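Local coordinates for glutamine synthetase (Helicobacter pylori, PDB 5ZLI), which belongs to the glutamine synthetase I-beta enzymes, twelve-chain assemblies whose subunits join a beta-grasp domain to a larger catalytic domain, at residues P114-S128 against N376-M389. Residues are numbered along the deposited sequence; the frame is centred on the assembly and turned at random.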
ATOM      1  N   PRO B 114      10.532 -47.025  28.032  1.00 32.91           N
ATOM      2  CA  PRO B 114      11.876 -47.100  27.458  1.00 29.73           C
ATOM      3  C   PRO B 114      12.981 -46.953  28.484  1.00 34.24           C
ATOM      4  O   PRO B 114      14.012 -47.636  28.396  1.00 30.97           O
ATOM      5  CB  PRO B 114      11.881 -45.941  26.463  1.00 29.56           C
ATOM      6  CG  PRO B 114      10.480 -45.679  26.163  1.00 30.76           C
ATOM      7  CD  PRO B 114       9.744 -45.941  27.429  1.00 33.73           C
ATOM      8  N   ARG B 115      12.847 -45.999  29.400  1.00 28.76           N
ATOM      9  CA  ARG B 115      13.859 -45.873  30.436  1.00 31.47           C
ATOM     10  C   ARG B 115      13.905 -47.121  31.341  1.00 39.71           C
ATOM     11  O   ARG B 115      14.976 -47.473  31.862  1.00 37.65           O
ATOM     12  CB  ARG B 115      13.608 -44.582  31.206  1.00 28.88           C
ATOM     13  CG  ARG B 115      14.759 -44.179  32.017  1.00 29.89           C
ATOM     14  CD  ARG B 115      14.596 -42.836  32.673  1.00 32.17           C
ATOM     15  NE  ARG B 115      14.776 -43.066  34.099  1.00 38.25           N
ATOM     16  CZ  ARG B 115      15.895 -42.847  34.781  1.00 34.69           C
ATOM     17  NH1 ARG B 115      16.960 -42.350  34.183  1.00 34.26           N
ATOM     18  NH2 ARG B 115      15.940 -43.135  36.071  1.00 42.83           N
ATOM     19  N   SER B 116      12.765 -47.819  31.519  1.00 33.45           N
ATOM     20  CA  SER B 116      12.765 -49.103  32.227  1.00 32.23           C
ATOM     21  C   SER B 116      13.496 -50.174  31.421  1.00 34.68           C
ATOM     22  O   SER B 116      14.188 -51.032  31.984  1.00 31.92           O
ATOM     23  CB  SER B 116      11.338 -49.558  32.523  1.00 32.40           C
ATOM     24  OG  SER B 116      10.724 -48.807  33.549  1.00 29.98           O
ATOM     25  N   ILE B 117      13.294 -50.181  30.105  1.00 35.78           N
ATOM     26  CA  ILE B 117      14.076 -51.059  29.247  1.00 35.64           C
ATOM     27  C   ILE B 117      15.569 -50.796  29.426  1.00 33.71           C
ATOM     28  O   ILE B 117      16.360 -51.733  29.559  1.00 34.98           O
ATOM     29  CB  ILE B 117      13.639 -50.897  27.772  1.00 31.02           C
ATOM     30  CG1 ILE B 117      12.190 -51.385  27.595  1.00 35.60           C
ATOM     31  CG2 ILE B 117      14.626 -51.588  26.783  1.00 27.64           C
ATOM     32  CD1 ILE B 117      11.599 -51.205  26.189  1.00 30.20           C
ATOM     33  N   ALA B 118      15.973 -49.522  29.505  1.00 37.78           N
ATOM     34  CA  ALA B 118      17.400 -49.195  29.543  1.00 35.96           C
ATOM     35  C   ALA B 118      18.074 -49.668  30.807  1.00 38.38           C
ATOM     36  O   ALA B 118      19.287 -49.869  30.798  1.00 42.16           O
ATOM     37  CB  ALA B 118      17.630 -47.689  29.392  1.00 35.74           C
ATOM     38  N   LYS B 119      17.328 -49.818  31.898  1.00 40.08           N
ATOM     39  CA  LYS B 119      17.906 -50.443  33.072  1.00 34.77           C
ATOM     40  C   LYS B 119      17.929 -51.952  32.894  1.00 40.41           C
ATOM     41  O   LYS B 119      18.975 -52.582  33.054  1.00 42.34           O
ATOM     42  CB  LYS B 119      17.086 -50.062  34.284  1.00 32.32           C
ATOM     43  CG  LYS B 119      17.134 -48.603  34.544  1.00 33.37           C
ATOM     44  CD  LYS B 119      16.419 -48.261  35.814  1.00 29.65           C
ATOM     45  CE  LYS B 119      16.456 -46.767  36.018  1.00 38.31           C
ATOM     46  NZ  LYS B 119      15.745 -46.287  37.221  1.00 37.50           N
ATOM     47  N   LYS B 120      16.842 -52.523  32.383  1.00 38.93           N
ATOM     48  CA  LYS B 120      16.815 -53.963  32.186  1.00 38.03           C
ATOM     49  C   LYS B 120      17.890 -54.398  31.190  1.00 39.23           C
ATOM     50  O   LYS B 120      18.424 -55.512  31.296  1.00 38.38           O
ATOM     51  CB  LYS B 120      15.402 -54.358  31.750  1.00 38.27           C
ATOM     52  CG  LYS B 120      14.396 -54.216  32.902  1.00 40.12           C
ATOM     53  CD  LYS B 120      12.955 -54.552  32.536  1.00 37.86           C
ATOM     54  CE  LYS B 120      12.843 -55.789  31.678  1.00 48.16           C
ATOM     55  NZ  LYS B 120      13.535 -56.963  32.252  1.00 45.30           N
ATOM     56  N   ALA B 121      18.283 -53.511  30.275  1.00 39.29           N
ATOM     57  CA  ALA B 121      19.322 -53.843  29.301  1.00 40.16           C
ATOM     58  C   ALA B 121      20.710 -53.752  29.900  1.00 40.89           C
ATOM     59  O   ALA B 121      21.606 -54.495  29.494  1.00 42.91           O
ATOM     60  CB  ALA B 121      19.236 -52.927  28.088  1.00 41.95           C
ATOM     61  N   LEU B 122      20.938 -52.761  30.758  1.00 44.93           N
ATOM     62  CA  LEU B 122      22.206 -52.658  31.462  1.00 45.18           C
ATOM     63  C   LEU B 122      22.298 -53.645  32.610  1.00 48.35           C
ATOM     64  O   LEU B 122      23.402 -54.017  33.009  1.00 54.58           O
ATOM     65  CB  LEU B 122      22.433 -51.230  31.957  1.00 47.09           C
ATOM     66  CG  LEU B 122      23.645 -50.967  32.855  1.00 49.05           C
ATOM     67  CD1 LEU B 122      24.962 -51.242  32.144  1.00 45.78           C
ATOM     68  CD2 LEU B 122      23.588 -49.528  33.363  1.00 46.91           C
ATOM     69  N   GLN B 123      21.172 -54.092  33.151  1.00 46.20           N
ATOM     70  CA  GLN B 123      21.284 -55.079  34.214  1.00 50.60           C
ATOM     71  C   GLN B 123      21.466 -56.487  33.661  1.00 52.21           C
ATOM     72  O   GLN B 123      22.128 -57.306  34.304  1.00 54.30           O
ATOM     73  CB  GLN B 123      20.078 -54.976  35.142  1.00 51.09           C
ATOM     74  CG  GLN B 123      20.283 -53.972  36.310  1.00 56.92           C
ATOM     75  CD  GLN B 123      20.588 -52.494  35.899  1.00 60.71           C
ATOM     76  OE1 GLN B 123      20.879 -52.168  34.741  1.00 59.58           O
ATOM     77  NE2 GLN B 123      20.510 -51.603  36.881  1.00 56.29           N
ATOM     78  N   HIS B 124      20.938 -56.774  32.461  1.00 52.10           N
ATOM     79  CA  HIS B 124      21.209 -58.057  31.811  1.00 48.17           C
ATOM     80  C   HIS B 124      22.694 -58.281  31.581  1.00 47.64           C
ATOM     81  O   HIS B 124      23.113 -59.433  31.494  1.00 56.08           O
ATOM     82  CB  HIS B 124      20.482 -58.189  30.461  1.00 48.36           C
ATOM     83  CG  HIS B 124      20.932 -59.368  29.645  1.00 50.07           C
ATOM     84  ND1 HIS B 124      21.685 -59.244  28.498  1.00 51.55           N
ATOM     85  CD2 HIS B 124      20.754 -60.701  29.832  1.00 47.21           C
ATOM     86  CE1 HIS B 124      21.946 -60.445  28.010  1.00 52.07           C
ATOM     87  NE2 HIS B 124      21.393 -61.346  28.802  1.00 49.05           N
ATOM     88  N   LEU B 125      23.500 -57.217  31.472  1.00 49.06           N
ATOM     89  CA  LEU B 125      24.936 -57.399  31.278  1.00 53.29           C
ATOM     90  C   LEU B 125      25.636 -57.759  32.587  1.00 53.20           C
ATOM     91  O   LEU B 125      26.400 -58.732  32.644  1.00 56.30           O
ATOM     92  CB  LEU B 125      25.562 -56.141  30.657  1.00 54.23           C
ATOM     93  CG  LEU B 125      27.094 -56.019  30.486  1.00 55.89           C
ATOM     94  CD1 LEU B 125      27.679 -57.133  29.593  1.00 50.07           C
ATOM     95  CD2 LEU B 125      27.507 -54.632  29.984  1.00 44.34           C
ATOM     96  N   LYS B 126      25.396 -56.992  33.652  1.00 51.70           N
ATOM     97  CA  LYS B 126      26.017 -57.325  34.925  1.00 54.66           C
ATOM     98  C   LYS B 126      25.629 -58.736  35.373  1.00 60.81           C
ATOM     99  O   LYS B 126      26.435 -59.421  36.010  1.00 60.21           O
ATOM    100  CB  LYS B 126      25.654 -56.271  35.975  1.00 49.50           C
ATOM    101  CG  LYS B 126      24.173 -56.141  36.209  1.00 55.86           C
ATOM    102  CD  LYS B 126      23.829 -55.072  37.226  1.00 66.16           C
ATOM    103  CE  LYS B 126      23.844 -55.608  38.660  1.00 61.10           C
ATOM    104  NZ  LYS B 126      22.874 -54.851  39.508  1.00 47.49           N
ATOM    105  N   ASP B 127      24.429 -59.206  35.007  1.00 54.96           N
ATOM    106  CA  ASP B 127      24.008 -60.545  35.405  1.00 54.56           C
ATOM    107  C   ASP B 127      24.748 -61.621  34.645  1.00 57.40           C
ATOM    108  O   ASP B 127      25.069 -62.668  35.218  1.00 64.04           O
ATOM    109  CB  ASP B 127      22.507 -60.742  35.147  1.00 61.71           C
ATOM    110  CG  ASP B 127      21.618 -59.937  36.083  1.00 68.24           C
ATOM    111  OD1 ASP B 127      22.157 -59.162  36.905  1.00 74.25           O
ATOM    112  OD2 ASP B 127      20.368 -60.061  35.956  1.00 56.33           O
ATOM    113  N   SER B 128      25.066 -61.365  33.375  1.00 52.97           N
ATOM    114  CA  SER B 128      25.738 -62.358  32.544  1.00 54.37           C
ATOM    115  C   SER B 128      27.225 -62.467  32.835  1.00 57.26           C
ATOM    116  O   SER B 128      27.876 -63.359  32.274  1.00 51.42           O
ATOM    117  CB  SER B 128      25.517 -62.075  31.057  1.00 47.61           C
ATOM    118  OG  SER B 128      26.298 -60.997  30.596  1.00 45.45           O
ATOM    119  N   ASN B 376      14.937 -42.940  20.114  1.00 31.09           N
ATOM    120  CA  ASN B 376      14.821 -42.870  21.556  1.00 30.31           C
ATOM    121  C   ASN B 376      16.143 -43.325  22.139  1.00 33.09           C
ATOM    122  O   ASN B 376      16.508 -44.503  21.972  1.00 26.24           O
ATOM    123  CB  ASN B 376      13.678 -43.737  22.079  1.00 35.06           C
ATOM    124  CG  ASN B 376      13.403 -43.533  23.581  1.00 32.94           C
ATOM    125  OD1 ASN B 376      14.325 -43.446  24.413  1.00 33.12           O
ATOM    126  ND2 ASN B 376      12.126 -43.449  23.927  1.00 30.22           N
ATOM    127  N   PRO B 377      16.883 -42.440  22.817  1.00 31.11           N
ATOM    128  CA  PRO B 377      18.204 -42.817  23.362  1.00 32.42           C
ATOM    129  C   PRO B 377      18.183 -44.045  24.274  1.00 27.14           C
ATOM    130  O   PRO B 377      19.133 -44.841  24.259  1.00 24.62           O
ATOM    131  CB  PRO B 377      18.630 -41.551  24.125  1.00 31.17           C
ATOM    132  CG  PRO B 377      17.355 -40.805  24.362  1.00 31.50           C
ATOM    133  CD  PRO B 377      16.510 -41.066  23.164  1.00 27.11           C
ATOM    134  N   TYR B 378      17.125 -44.228  25.060  1.00 27.30           N
ATOM    135  CA  TYR B 378      17.045 -45.413  25.902  1.00 28.47           C
ATOM    136  C   TYR B 378      16.998 -46.675  25.050  1.00 28.58           C
ATOM    137  O   TYR B 378      17.868 -47.553  25.156  1.00 28.52           O
ATOM    138  CB  TYR B 378      15.837 -45.299  26.824  1.00 26.69           C
ATOM    139  CG  TYR B 378      15.930 -44.081  27.691  1.00 27.10           C
ATOM    140  CD1 TYR B 378      16.809 -44.050  28.767  1.00 26.29           C
ATOM    141  CD2 TYR B 378      15.142 -42.963  27.446  1.00 25.82           C
ATOM    142  CE1 TYR B 378      16.920 -42.938  29.575  1.00 23.23           C
ATOM    143  CE2 TYR B 378      15.243 -41.851  28.258  1.00 31.92           C
ATOM    144  CZ  TYR B 378      16.142 -41.853  29.321  1.00 25.38           C
ATOM    145  OH  TYR B 378      16.255 -40.757  30.109  1.00 22.96           O
ATOM    146  N   LEU B 379      16.019 -46.739  24.145  1.00 30.58           N
ATOM    147  CA  LEU B 379      15.854 -47.904  23.287  1.00 27.94           C
ATOM    148  C   LEU B 379      17.089 -48.100  22.423  1.00 24.20           C
ATOM    149  O   LEU B 379      17.645 -49.199  22.376  1.00 26.25           O
ATOM    150  CB  LEU B 379      14.591 -47.740  22.422  1.00 33.32           C
ATOM    151  CG  LEU B 379      13.203 -47.501  23.086  1.00 27.40           C
ATOM    152  CD1 LEU B 379      12.092 -47.595  22.071  1.00 27.38           C
ATOM    153  CD2 LEU B 379      12.888 -48.441  24.240  1.00 26.35           C
ATOM    154  N   ALA B 380      17.597 -47.019  21.822  1.00 23.14           N
ATOM    155  CA  ALA B 380      18.802 -47.115  21.001  1.00 27.33           C
ATOM    156  C   ALA B 380      19.965 -47.720  21.799  1.00 37.94           C
ATOM    157  O   ALA B 380      20.567 -48.730  21.389  1.00 33.95           O
ATOM    158  CB  ALA B 380      19.185 -45.741  20.440  1.00 23.81           C
ATOM    159  N   PHE B 381      20.306 -47.115  22.943  1.00 30.69           N
ATOM    160  CA  PHE B 381      21.429 -47.634  23.718  1.00 31.47           C
ATOM    161  C   PHE B 381      21.158 -49.060  24.173  1.00 33.72           C
ATOM    162  O   PHE B 381      21.997 -49.955  23.984  1.00 35.11           O
ATOM    163  CB  PHE B 381      21.711 -46.735  24.915  1.00 31.64           C
ATOM    164  CG  PHE B 381      22.120 -45.363  24.541  1.00 29.61           C
ATOM    165  CD1 PHE B 381      22.553 -45.083  23.258  1.00 28.83           C
ATOM    166  CD2 PHE B 381      22.059 -44.342  25.457  1.00 31.35           C
ATOM    167  CE1 PHE B 381      22.925 -43.830  22.914  1.00 24.46           C
ATOM    168  CE2 PHE B 381      22.429 -43.076  25.112  1.00 31.11           C
ATOM    169  CZ  PHE B 381      22.865 -42.823  23.841  1.00 30.98           C
ATOM    170  N   ALA B 382      19.974 -49.291  24.753  1.00 27.61           N
ATOM    171  CA  ALA B 382      19.593 -50.634  25.168  1.00 28.46           C
ATOM    172  C   ALA B 382      19.806 -51.630  24.044  1.00 29.63           C
ATOM    173  O   ALA B 382      20.411 -52.682  24.242  1.00 33.22           O
ATOM    174  CB  ALA B 382      18.147 -50.651  25.640  1.00 29.19           C
ATOM    175  N   ALA B 383      19.267 -51.341  22.863  1.00 34.10           N
ATOM    176  CA  ALA B 383      19.401 -52.269  21.732  1.00 41.78           C
ATOM    177  C   ALA B 383      20.854 -52.423  21.246  1.00 37.06           C
ATOM    178  O   ALA B 383      21.293 -53.526  20.912  1.00 33.99           O
ATOM    179  CB  ALA B 383      18.479 -51.820  20.597  1.00 35.47           C
ATOM    180  N   ILE B 384      21.613 -51.337  21.168  1.00 40.21           N
ATOM    181  CA  ILE B 384      23.012 -51.474  20.776  1.00 38.69           C
ATOM    182  C   ILE B 384      23.743 -52.417  21.714  1.00 46.49           C
ATOM    183  O   ILE B 384      24.532 -53.267  21.267  1.00 52.08           O
ATOM    184  CB  ILE B 384      23.682 -50.096  20.694  1.00 35.98           C
ATOM    185  CG1 ILE B 384      23.322 -49.472  19.345  1.00 32.22           C
ATOM    186  CG2 ILE B 384      25.167 -50.204  20.908  1.00 36.21           C
ATOM    187  CD1 ILE B 384      23.413 -47.985  19.316  1.00 37.66           C
ATOM    188  N   LEU B 385      23.486 -52.303  23.025  1.00 41.18           N
ATOM    189  CA  LEU B 385      24.167 -53.196  23.956  1.00 38.23           C
ATOM    190  C   LEU B 385      23.688 -54.630  23.807  1.00 35.41           C
ATOM    191  O   LEU B 385      24.497 -55.553  23.834  1.00 41.24           O
ATOM    192  CB  LEU B 385      24.013 -52.706  25.385  1.00 37.25           C
ATOM    193  CG  LEU B 385      24.626 -53.709  26.363  1.00 44.20           C
ATOM    194  CD1 LEU B 385      26.147 -53.863  26.210  1.00 27.68           C
ATOM    195  CD2 LEU B 385      24.279 -53.274  27.804  1.00 39.42           C
ATOM    196  N   MET B 386      22.389 -54.841  23.607  1.00 42.99           N
ATOM    197  CA  MET B 386      21.890 -56.204  23.420  1.00 41.39           C
ATOM    198  C   MET B 386      22.447 -56.846  22.158  1.00 39.14           C
ATOM    199  O   MET B 386      22.549 -58.073  22.085  1.00 51.47           O
ATOM    200  CB  MET B 386      20.364 -56.239  23.347  1.00 32.91           C
ATOM    201  CG  MET B 386      19.597 -55.822  24.587  1.00 32.66           C
ATOM    202  SD  MET B 386      19.923 -56.734  26.096  1.00 52.08           S
ATOM    203  CE  MET B 386      19.176 -58.322  25.740  1.00 42.99           C
ATOM    204  N   ALA B 387      22.799 -56.055  21.152  1.00 38.46           N
ATOM    205  CA  ALA B 387      23.336 -56.648  19.936  1.00 41.57           C
ATOM    206  C   ALA B 387      24.813 -56.941  20.052  1.00 44.56           C
ATOM    207  O   ALA B 387      25.303 -57.892  19.430  1.00 36.76           O
ATOM    208  CB  ALA B 387      23.114 -55.733  18.743  1.00 39.54           C
ATOM    209  N   GLY B 388      25.544 -56.105  20.788  1.00 44.00           N
ATOM    210  CA  GLY B 388      26.940 -56.397  21.014  1.00 41.90           C
ATOM    211  C   GLY B 388      27.135 -57.601  21.906  1.00 41.35           C
ATOM    212  O   GLY B 388      28.038 -58.409  21.667  1.00 41.54           O
ATOM    213  N   MET B 389      26.222 -57.811  22.858  1.00 45.01           N
ATOM    214  CA  MET B 389      26.382 -58.931  23.780  1.00 45.22           C
ATOM    215  C   MET B 389      26.111 -60.249  23.085  1.00 44.88           C
ATOM    216  O   MET B 389      26.776 -61.252  23.368  1.00 48.39           O
ATOM    217  CB  MET B 389      25.458 -58.780  24.986  1.00 44.88           C
ATOM    218  CG  MET B 389      25.882 -57.737  25.986  1.00 51.28           C
ATOM    219  SD  MET B 389      24.696 -57.624  27.352  1.00 65.45           S
ATOM    220  CE  MET B 389      24.980 -59.232  28.104  1.00 54.66           C
TER
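Ala121 and Ala382 meet where helices 114-128 and 377-393 run close together, their CB atoms 3.5 Å apart. Alanine suits these places: Ala118, Ala121 and Ala382 each put only a methyl in the interface, and the CA atoms of Ala118 and Ala382 come within 5.1 Å of each other. Ile117 flanks the Ala121-Ala382 pair with CG2 against the Ala382 methyl, while its CD1 reaches the CD2 of Leu379, a branch that also packs on the CB of Pro114.

At the N-terminal end the Tyr378 ring lies under the aliphatic part of Arg115. CG of Arg115 sits over the ring face, 3.9 Å from its centroid and 28° off the normal, a CH-pi contact, and the Ala118 methyl touches the ring edge. Arg115 swings its methylenes across the ring because chi1, -164°, sets CG opposite the backbone N; its guanidinium stands almost perpendicular to the ring plane, with the tyrosine OH near the guanidinium edge.

Within the catalytic domain the two segments, 248 residues apart at their nearest ends, lie nearly parallel, the axes of 114-128 and 377-389 approaching to 8.0 Å at an angle of 22°. Toward the C-terminal end larger, flexible side chains fill the interface. The thioether of Met389, bent at chi3, passes between His124 and Leu125: its SD is 3.7 Å from Leu125 CB and lies oblique to the imidazole, 4.5 Å from the ring centroid. Met386 brings a second sulfur obliquely to the same ring, and Leu385 packs on Leu125.

Further out, Asn376 caps the N-terminus of helix 377-393, its OD1 accepting from Tyr378 N (3.0 Å), while its ND2 makes a hydrogen bond to Ile34 O. Salt bridges to Asp243 and Asp80 hold the Arg115 guanidinium, and Ala242 of helix 238-258 and Phe98 of strand 94-103 also touch Tyr378.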